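Local atomic coordinates of glycoside hydrolase family protein (Novosphingobium sp. PP1Y, PDB entry 6Q2F), a protein that probably cleaves terminal alpha-L-rhamnose from rhamnosylated compounds, as an alpha-L-rhamnosidase of the glycoside hydrolases, and carries a bound sodium ion. Residues W136-G141 against E564-V569; V952-D957 against V962-R967; K822-T827 against S843-L848. All blocks are in the same frame, centred on the assembly; numbering follows the deposited sequence.

The three contacts lie far apart in one chain, and none touches another. Interaction 1 is the central one: it joins the loop after strand 127-131 to helix 543-575, and the side chain of Glu138 lies about 8 Å from the sodium ion held by Asp503, Ser504, Glu583, Glu586 and Glu644. Interaction 2, in the antiparallel beta domain, has its centre about 43 Å from that of interaction 1. Interaction 3 belongs to a mixed alpha/beta region; its centre is about 38 Å from that of interaction 1 and about 44 Å from that of interaction 2. Polar chemistry marks interaction 1, whereas the other two are made of aliphatic side chains alone.

Interaction 1 (W136-G141 against E564-V569); sequences WSETGG and EHYGTV
Thr139 OG1 and His565 NE2 are joined by a 2.9 Å hydrogen bond. The hydroxyl sits at the edge of the imidazole, near its plane, while the methyl CG2 of Thr139 packs 3.6 Å from His565 NE2. Glu138 comes to the same ring edge from another position: its OE1 is 3.5 Å from His565 CE1, with the carboxylate turned 56° from the ring plane. That oxygen is also 3.6 Å from Tyr566 OH, a proximity rather than a bond.

With CG anti to the backbone N (chi1 -175°), the imidazole of His565 extends from its helix toward the loop. Its ND1 lies 3.2 Å above the plane of the Tyr566 ring, over the centre, and Val569 CG2 covers one face of the imidazole near the rim. On the loop side, a cis peptide bond precedes Glu138, and Glu463 accepts hydrogen bonds from the backbone N of both Glu138 and Thr139. Lys466 NZ also bonds Thr139 OG1.

The contact ties the loop after barrel strand 127-131 to helix 543-575 of a (beta/alpha)8-type barrel, with the side chain of Glu138 about 8 Å from the bound sodium ion. Gripped by both Lys466 NZ and His565 NE2, the buried threonine oxygen is satisfied by two partners and fixes the edge of the imidazole.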
loop_
_atom_site.group_PDB
_atom_site.type_symbol
_atom_site.label_atom_id
_atom_site.label_comp_id
_atom_site.label_asym_id
_atom_site.label_seq_id
_atom_site.Cartn_x
_atom_site.Cartn_y
_atom_site.Cartn_z
ATOM N N TRP A 136 -13.481 -7.681 4.755
ATOM C CA TRP A 136 -12.292 -7.733 3.957
ATOM C C TRP A 136 -11.013 -7.595 4.694
ATOM O O TRP A 136 -10.004 -7.994 4.197
ATOM C CB TRP A 136 -12.293 -6.720 2.837
ATOM C CG TRP A 136 -12.552 -5.317 3.179
ATOM C CD1 TRP A 136 -11.911 -4.556 4.073
ATOM C CD2 TRP A 136 -13.514 -4.490 2.569
ATOM N NE1 TRP A 136 -12.413 -3.309 4.068
ATOM C CE2 TRP A 136 -13.416 -3.246 3.155
ATOM C CE3 TRP A 136 -14.473 -4.695 1.596
ATOM C CZ2 TRP A 136 -14.216 -2.199 2.775
ATOM C CZ3 TRP A 136 -15.251 -3.677 1.244
ATOM C CH2 TRP A 136 -15.131 -2.445 1.824
ATOM N N SER A 137 -11.022 -7.117 5.923
ATOM C CA SER A 137 -9.811 -7.014 6.720
ATOM C C SER A 137 -10.088 -6.932 8.224
ATOM O O SER A 137 -11.115 -6.513 8.603
ATOM C CB SER A 137 -8.958 -5.848 6.268
ATOM O OG SER A 137 -9.358 -4.666 6.850
ATOM N N GLU A 138 -9.170 -7.344 9.080
ATOM C CA GLU A 138 -7.894 -7.921 8.737
ATOM C C GLU A 138 -7.948 -9.385 9.127
ATOM O O GLU A 138 -8.060 -10.226 8.298
ATOM C CB GLU A 138 -6.784 -7.228 9.491
ATOM C CG GLU A 138 -5.410 -7.841 9.301
ATOM C CD GLU A 138 -4.887 -7.692 7.897
ATOM O OE1 GLU A 138 -4.044 -8.462 7.500
ATOM O OE2 GLU A 138 -5.351 -6.814 7.194
ATOM N N THR A 139 -7.877 -9.658 10.414
ATOM C CA THR A 139 -7.966 -10.990 10.973
ATOM C C THR A 139 -8.664 -10.841 12.299
ATOM O O THR A 139 -8.065 -10.709 13.319
ATOM C CB THR A 139 -6.607 -11.697 11.130
ATOM O OG1 THR A 139 -5.642 -10.805 11.641
ATOM C CG2 THR A 139 -6.131 -12.238 9.850
ATOM N N GLY A 140 -9.973 -10.857 12.241
ATOM C CA GLY A 140 -10.806 -10.611 13.399
ATOM C C GLY A 140 -12.180 -11.214 13.185
ATOM O O GLY A 140 -12.653 -11.373 12.049
ATOM N N GLY A 141 -12.817 -11.556 14.303
ATOM C CA GLY A 141 -14.154 -12.095 14.297
ATOM C C GLY A 141 -14.568 -12.459 15.708
ATOM O O GLY A 141 -13.751 -12.456 16.633
ATOM N N GLU A 564 4.787 -13.272 13.862
ATOM C CA GLU A 564 3.689 -13.892 14.600
ATOM C C GLU A 564 2.352 -13.743 13.873
ATOM O O GLU A 564 1.514 -14.639 13.939
ATOM C CB GLU A 564 3.594 -13.317 16.021
ATOM C CG GLU A 564 4.890 -13.480 16.856
ATOM C CD GLU A 564 5.500 -14.879 16.741
ATOM O OE1 GLU A 564 5.000 -15.794 17.430
ATOM O OE2 GLU A 564 6.454 -15.066 15.942
ATOM N N HIS A 565 2.146 -12.656 13.153
ATOM C CA HIS A 565 0.943 -12.541 12.312
ATOM C C HIS A 565 1.193 -13.110 10.919
ATOM O O HIS A 565 0.665 -14.167 10.567
ATOM C CB HIS A 565 0.451 -11.094 12.269
ATOM C CG HIS A 565 -0.839 -10.920 11.516
ATOM N ND1 HIS A 565 -0.927 -10.184 10.350
ATOM C CD2 HIS A 565 -2.093 -11.375 11.772
ATOM C CE1 HIS A 565 -2.185 -10.181 9.931
ATOM N NE2 HIS A 565 -2.913 -10.900 10.774
ATOM N N TYR A 566 2.016 -12.432 10.124
ATOM C CA TYR A 566 2.115 -12.795 8.709
ATOM C C TYR A 566 2.841 -14.124 8.489
ATOM O O TYR A 566 2.436 -14.912 7.630
ATOM C CB TYR A 566 2.750 -11.645 7.924
ATOM C CG TYR A 566 1.841 -10.429 7.864
ATOM C CD1 TYR A 566 0.754 -10.386 6.993
ATOM C CD2 TYR A 566 2.044 -9.343 8.703
ATOM C CE1 TYR A 566 -0.089 -9.273 6.942
ATOM C CE2 TYR A 566 1.212 -8.246 8.650
ATOM C CZ TYR A 566 0.145 -8.209 7.764
ATOM O OH TYR A 566 -0.671 -7.125 7.727
ATOM N N GLY A 567 3.863 -14.426 9.292
ATOM C CA GLY A 567 4.456 -15.758 9.231
ATOM C C GLY A 567 3.458 -16.859 9.582
ATOM O O GLY A 567 3.338 -17.865 8.878
ATOM N N THR A 568 2.702 -16.661 10.664
ATOM C CA THR A 568 1.707 -17.654 11.079
ATOM C C THR A 568 0.598 -17.798 10.040
ATOM O O THR A 568 0.149 -18.912 9.742
ATOM C CB THR A 568 1.119 -17.255 12.429
ATOM O OG1 THR A 568 2.186 -16.965 13.333
ATOM C CG2 THR A 568 0.265 -18.369 12.997
ATOM N N VAL A 569 0.153 -16.679 9.467
ATOM C CA VAL A 569 -0.896 -16.742 8.453
ATOM C C VAL A 569 -0.432 -17.605 7.290
ATOM O O VAL A 569 -1.151 -18.502 6.828
ATOM C CB VAL A 569 -1.281 -15.328 7.990
ATOM C CG1 VAL A 569 -2.063 -15.413 6.711
ATOM C CG2 VAL A 569 -2.110 -14.617 9.064
#

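Interaction 2 (V952-D957 against V962-R967); sequences VPLHLD and VFVVFR
Leu954 and Leu956 each carry CG anti to the carbonyl carbon (chi1 -73° and -69°), and in both the second torsion is extended. This carries Leu954 CD1 to Val964, whereas in Leu956, a chain of the same shape, the side branch CD2 does the touching. Val964 has CG2 beside its backbone N, where it meets Leu954 CD1 at 4.2 Å. In Val962 it is CG1, set between the backbone N and the carbonyl carbon (chi1 75°), that approaches Leu956 CD2 to 3.9 Å.

Both pairs meet methyl to methyl, the leucine chain running obliquely to the valine in each case. Within strand 949-956, alternation puts Leu954 and Leu956 on the inner side, with His955 between them on the exposed side; in 962-967, Val962 and Val964 similarly flank Phe963, which turns to the other side of its strand. The closest alpha carbons, those of Leu956 and Val962, are still 8.3 Å apart, and no hydrogen bond crosses the contact. Although the segments follow each other closely in sequence, they therefore do not form a paired beta hairpin here: the side chains bridge the gap by dispersion and exclusion of water. Val952 and Phe966 border the same interface more loosely.

The two strands find their backbone partners in other parts of the same large antiparallel sheet. Strand 949-956 runs beside 915-921 and 937-946, with Leu954 bonded through its backbone to Ile917; strand 961-967 lies between 902-908 and 926-932, with Val962 bonded to Leu907 and Phe963 to Trp931. Leu907 and Leu930 touch Leu954, Leu907 also touches Val964, and Phe921 reaches both Val952 and Val964. Two consecutive strands, hydrogen-bonded to different neighbours, thus face each other by side chains, beta-arch-like, in a curled, sandwich-like antiparallel domain.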
loop_
_atom_site.group_PDB
_atom_site.type_symbol
_atom_site.label_atom_id
_atom_site.label_comp_id
_atom_site.label_asym_id
_atom_site.label_seq_id
_atom_site.Cartn_x
_atom_site.Cartn_y
_atom_site.Cartn_z
ATOM N N VAL A 952 18.730 0.650 -30.603
ATOM C CA VAL A 952 17.558 0.404 -31.398
ATOM C C VAL A 952 16.773 1.649 -31.609
ATOM O O VAL A 952 16.427 2.291 -30.664
ATOM C CB VAL A 952 16.655 -0.601 -30.691
ATOM C CG1 VAL A 952 15.443 -0.936 -31.515
ATOM C CG2 VAL A 952 17.424 -1.844 -30.366
ATOM N N PRO A 953 16.460 2.013 -32.836
ATOM C CA PRO A 953 15.643 3.207 -33.021
ATOM C C PRO A 953 14.192 2.829 -32.730
ATOM O O PRO A 953 13.705 1.886 -33.279
ATOM C CB PRO A 953 15.839 3.552 -34.476
ATOM C CG PRO A 953 16.234 2.293 -35.113
ATOM C CD PRO A 953 16.995 1.516 -34.099
ATOM N N LEU A 954 13.532 3.564 -31.871
ATOM C CA LEU A 954 12.169 3.242 -31.475
ATOM C C LEU A 954 11.270 4.438 -31.705
ATOM O O LEU A 954 11.639 5.576 -31.399
ATOM C CB LEU A 954 12.076 2.839 -29.998
ATOM C CG LEU A 954 12.616 1.475 -29.587
ATOM C CD1 LEU A 954 12.356 1.300 -28.113
ATOM C CD2 LEU A 954 11.937 0.370 -30.378
ATOM N N HIS A 955 10.088 4.172 -32.233
ATOM C CA HIS A 955 9.013 5.142 -32.191
ATOM C C HIS A 955 8.028 4.669 -31.143
ATOM O O HIS A 955 7.607 3.510 -31.163
ATOM C CB HIS A 955 8.303 5.304 -33.533
ATOM C CG HIS A 955 7.146 6.245 -33.455
ATOM N ND1 HIS A 955 7.297 7.610 -33.576
ATOM C CD2 HIS A 955 5.835 6.029 -33.190
ATOM C CE1 HIS A 955 6.119 8.190 -33.435
ATOM N NE2 HIS A 955 5.216 7.255 -33.197
ATOM N N LEU A 956 7.669 5.556 -30.233
ATOM C CA LEU A 956 6.705 5.238 -29.194
ATOM C C LEU A 956 5.538 6.206 -29.309
ATOM O O LEU A 956 5.733 7.423 -29.239
ATOM C CB LEU A 956 7.360 5.315 -27.814
ATOM C CG LEU A 956 8.381 4.205 -27.543
ATOM C CD1 LEU A 956 9.098 4.426 -26.207
ATOM C CD2 LEU A 956 7.682 2.856 -27.559
ATOM N N ASP A 957 4.339 5.674 -29.517
ATOM C CA ASP A 957 3.165 6.527 -29.444
ATOM C C ASP A 957 3.011 7.042 -28.017
ATOM O O ASP A 957 3.614 6.519 -27.070
ATOM C CB ASP A 957 1.904 5.768 -29.865
ATOM C CG ASP A 957 1.986 5.221 -31.273
ATOM O OD1 ASP A 957 2.485 5.953 -32.163
ATOM O OD2 ASP A 957 1.549 4.066 -31.485
ATOM N N VAL A 962 5.713 -1.275 -24.675
ATOM C CA VAL A 962 6.171 -2.267 -25.633
ATOM C C VAL A 962 7.282 -3.089 -25.015
ATOM O O VAL A 962 8.011 -2.627 -24.135
ATOM C CB VAL A 962 6.627 -1.601 -26.953
ATOM C CG1 VAL A 962 7.991 -0.928 -26.780
ATOM C CG2 VAL A 962 6.633 -2.612 -28.099
ATOM N N PHE A 963 7.408 -4.320 -25.485
ATOM C CA PHE A 963 8.484 -5.189 -25.061
ATOM C C PHE A 963 9.542 -5.227 -26.155
ATOM O O PHE A 963 9.220 -5.434 -27.332
ATOM C CB PHE A 963 7.933 -6.580 -24.749
ATOM C CG PHE A 963 7.029 -6.613 -23.540
ATOM C CD1 PHE A 963 5.673 -6.328 -23.655
ATOM C CD2 PHE A 963 7.544 -6.917 -22.291
ATOM C CE1 PHE A 963 4.838 -6.350 -22.537
ATOM C CE2 PHE A 963 6.723 -6.952 -21.160
ATOM C CZ PHE A 963 5.371 -6.673 -21.280
ATOM N N VAL A 964 10.785 -4.962 -25.776
ATOM C CA VAL A 964 11.929 -5.139 -26.665
ATOM C C VAL A 964 12.602 -6.422 -26.204
ATOM O O VAL A 964 13.146 -6.501 -25.097
ATOM C CB VAL A 964 12.873 -3.929 -26.650
ATOM C CG1 VAL A 964 13.936 -4.046 -27.770
ATOM C CG2 VAL A 964 12.076 -2.648 -26.858
ATOM N N VAL A 965 12.513 -7.453 -27.028
ATOM C CA VAL A 965 12.854 -8.816 -26.648
ATOM C C VAL A 965 14.157 -9.203 -27.335
ATOM O O VAL A 965 14.288 -9.059 -28.557
ATOM C CB VAL A 965 11.711 -9.772 -27.030
ATOM C CG1 VAL A 965 12.106 -11.203 -26.754
ATOM C CG2 VAL A 965 10.467 -9.388 -26.247
ATOM N N PHE A 966 15.112 -9.704 -26.547
ATOM C CA PHE A 966 16.441 -10.102 -27.028
ATOM C C PHE A 966 16.627 -11.589 -26.764
ATOM O O PHE A 966 17.280 -11.976 -25.791
ATOM C CB PHE A 966 17.510 -9.326 -26.348
ATOM C CG PHE A 966 17.477 -7.860 -26.619
ATOM C CD1 PHE A 966 16.654 -7.019 -25.886
ATOM C CD2 PHE A 966 18.299 -7.317 -27.590
ATOM C CE1 PHE A 966 16.655 -5.663 -26.127
ATOM C CE2 PHE A 966 18.296 -5.967 -27.831
ATOM C CZ PHE A 966 17.478 -5.141 -27.107
ATOM N N ARG A 967 16.089 -12.425 -27.641
ATOM C CA ARG A 967 16.191 -13.857 -27.414
ATOM C C ARG A 967 16.755 -14.593 -28.617
ATOM O O ARG A 967 17.481 -15.580 -28.454
ATOM C CB ARG A 967 14.831 -14.451 -27.049
ATOM C CG ARG A 967 14.340 -14.019 -25.680
ATOM C CD ARG A 967 12.850 -14.322 -25.528
ATOM N NE ARG A 967 12.610 -15.493 -24.709
ATOM C CZ ARG A 967 12.256 -16.667 -25.200
ATOM N NH1 ARG A 967 12.096 -16.816 -26.508
ATOM N NH2 ARG A 967 12.056 -17.682 -24.383
#

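Interaction 3 (K822-T827 against S843-L848); sequences KAPIAT and SLVARL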
loop_
_atom_site.group_PDB
_atom_site.type_symbol
_atom_site.label_atom_id
_atom_site.label_comp_id
_atom_site.label_asym_id
_atom_site.label_seq_id
_atom_site.Cartn_x
_atom_site.Cartn_y
_atom_site.Cartn_z
ATOM N N LYS A 822 27.303 7.070 2.500
ATOM C CA LYS A 822 28.100 7.739 3.508
ATOM C C LYS A 822 27.945 7.041 4.853
ATOM O O LYS A 822 26.962 6.329 5.114
ATOM C CB LYS A 822 27.717 9.217 3.598
ATOM C CG LYS A 822 28.237 10.002 2.393
ATOM C CD LYS A 822 27.763 11.446 2.348
ATOM C CE LYS A 822 28.353 12.150 1.128
ATOM N NZ LYS A 822 27.751 13.496 0.885
ATOM N N ALA A 823 28.956 7.228 5.695
ATOM C CA ALA A 823 29.012 6.530 6.967
ATOM C C ALA A 823 27.789 6.862 7.819
ATOM O O ALA A 823 27.396 8.031 7.912
ATOM C CB ALA A 823 30.297 6.907 7.713
ATOM N N PRO A 824 27.176 5.873 8.467
ATOM C CA PRO A 824 26.114 6.179 9.428
ATOM C C PRO A 824 26.669 6.979 10.595
ATOM O O PRO A 824 27.869 6.953 10.876
ATOM C CB PRO A 824 25.640 4.798 9.872
ATOM C CG PRO A 824 26.866 3.972 9.776
ATOM C CD PRO A 824 27.553 4.449 8.518
ATOM N N ILE A 825 25.779 7.699 11.274
ATOM C CA ILE A 825 26.201 8.607 12.331
ATOM C C ILE A 825 25.895 8.067 13.723
ATOM O O ILE A 825 26.468 8.568 14.700
ATOM C CB ILE A 825 25.569 10.004 12.172
ATOM C CG1 ILE A 825 24.059 9.931 12.350
ATOM C CG2 ILE A 825 25.894 10.590 10.799
ATOM C CD1 ILE A 825 23.383 11.264 12.178
ATOM N N ALA A 826 25.020 7.073 13.850
ATOM C CA ALA A 826 24.679 6.562 15.174
ATOM C C ALA A 826 23.979 5.219 15.036
ATOM O O ALA A 826 23.444 4.888 13.976
ATOM C CB ALA A 826 23.780 7.540 15.942
ATOM N N THR A 827 24.001 4.369 16.231
ATOM C CA THR A 827 22.991 3.325 16.202
ATOM C C THR A 827 21.710 3.827 16.860
ATOM O O THR A 827 21.766 4.635 17.791
ATOM C CB THR A 827 23.454 2.064 16.930
ATOM O OG1 THR A 827 22.351 1.155 17.036
ATOM C CG2 THR A 827 23.954 2.374 18.360
ATOM N N SER A 843 34.667 0.946 15.247
ATOM C CA SER A 843 35.757 0.353 14.478
ATOM C C SER A 843 35.292 0.005 13.073
ATOM O O SER A 843 36.006 0.239 12.092
ATOM C CB SER A 843 36.290 -0.895 15.184
ATOM O OG SER A 843 36.800 -0.571 16.460
ATOM N N LEU A 844 34.092 -0.564 12.962
ATOM C CA LEU A 844 33.582 -0.949 11.657
ATOM C C LEU A 844 33.321 0.279 10.798
ATOM O O LEU A 844 33.607 0.270 9.597
ATOM C CB LEU A 844 32.313 -1.792 11.815
ATOM C CG LEU A 844 32.574 -3.189 12.387
ATOM C CD1 LEU A 844 31.269 -3.930 12.619
ATOM C CD2 LEU A 844 33.457 -3.986 11.443
ATOM N N VAL A 845 32.790 1.351 11.396
ATOM C CA VAL A 845 32.613 2.575 10.623
ATOM C C VAL A 845 33.966 3.086 10.148
ATOM O O VAL A 845 34.128 3.443 8.977
ATOM C CB VAL A 845 31.851 3.635 11.436
ATOM C CG1 VAL A 845 31.920 4.981 10.730
ATOM C CG2 VAL A 845 30.387 3.221 11.596
ATOM N N ALA A 846 34.970 3.095 11.033
ATOM C CA ALA A 846 36.288 3.575 10.622
ATOM C C ALA A 846 36.876 2.708 9.513
ATOM O O ALA A 846 37.568 3.220 8.635
ATOM C CB ALA A 846 37.251 3.646 11.826
ATOM N N ARG A 847 36.590 1.403 9.512
ATOM C CA ARG A 847 37.161 0.535 8.485
ATOM C C ARG A 847 36.490 0.754 7.134
ATOM O O ARG A 847 37.171 0.839 6.103
ATOM C CB ARG A 847 37.061 -0.939 8.892
ATOM C CG ARG A 847 38.057 -1.808 8.113
ATOM C CD ARG A 847 37.851 -3.308 8.317
ATOM N NE ARG A 847 38.642 -4.044 7.332
ATOM C CZ ARG A 847 38.763 -5.368 7.288
ATOM N NH1 ARG A 847 38.151 -6.130 8.175
ATOM N NH2 ARG A 847 39.512 -5.933 6.353
ATOM N N LEU A 848 35.159 0.844 7.109
ATOM C CA LEU A 848 34.485 1.003 5.827
ATOM C C LEU A 848 34.592 2.424 5.305
ATOM O O LEU A 848 34.497 2.633 4.093
ATOM C CB LEU A 848 33.003 0.613 5.915
ATOM C CG LEU A 848 32.588 -0.792 6.317
ATOM C CD1 LEU A 848 31.227 -1.163 5.759
ATOM C CD2 LEU A 848 33.635 -1.805 5.938
#
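Val845 meets Ala823 where an extended loop passes a helix. The loop, 822-827, follows strand 818-820 and keeps mostly extended backbone angles, with a local turn of the chain at Ile825. Segment 843-848 is the last part of helix 838-848, and the backbone bonds from Arg847 N to Ser843 O (2.9 Å) and from Leu848 N to Leu844 O (3.0 Å) keep its regular winding. The alpha carbons of Ala823 and Val845 are 6.5 Å apart, the nearest such pair between the segments.

One valine carries the helix side. Its two methyls divide the work: CG1 lies 3.9 Å from Ala823 CB, while CG2 lies 4.0 Å from Pro824 CG. Because CG1 stands anti to the backbone N (chi1 169°) and CG2 anti to the carbonyl carbon, the fork opens toward two successive loop residues. The CG corner of the proline ring and the valine CG2 methyl point at each other. Ala823 bears a short methyl that points at the helix, which lets the main chain approach closely. No polar bond crosses between the segments; the contact rests on methyl and ring-carbon packing, only partly shielded from solvent.

The surroundings extend the same apolar patch. Trp849, just beyond the helix, touches both Ala823 and Pro824, Trp841 of the helix touches Pro824 and Thr827, and Leu806 of helix 803-814 lies against Val845. Strand 818-820 runs parallel to 788-794 and 860-863 in a mixed sheet, and helix 838-848 lies in the connection from 818-820 to 860-863. This is a beta-alpha-beta crossover, with strand 854-857 inserted, in which the loop leaving 818-820 packs on the helix, well away from the sodium site.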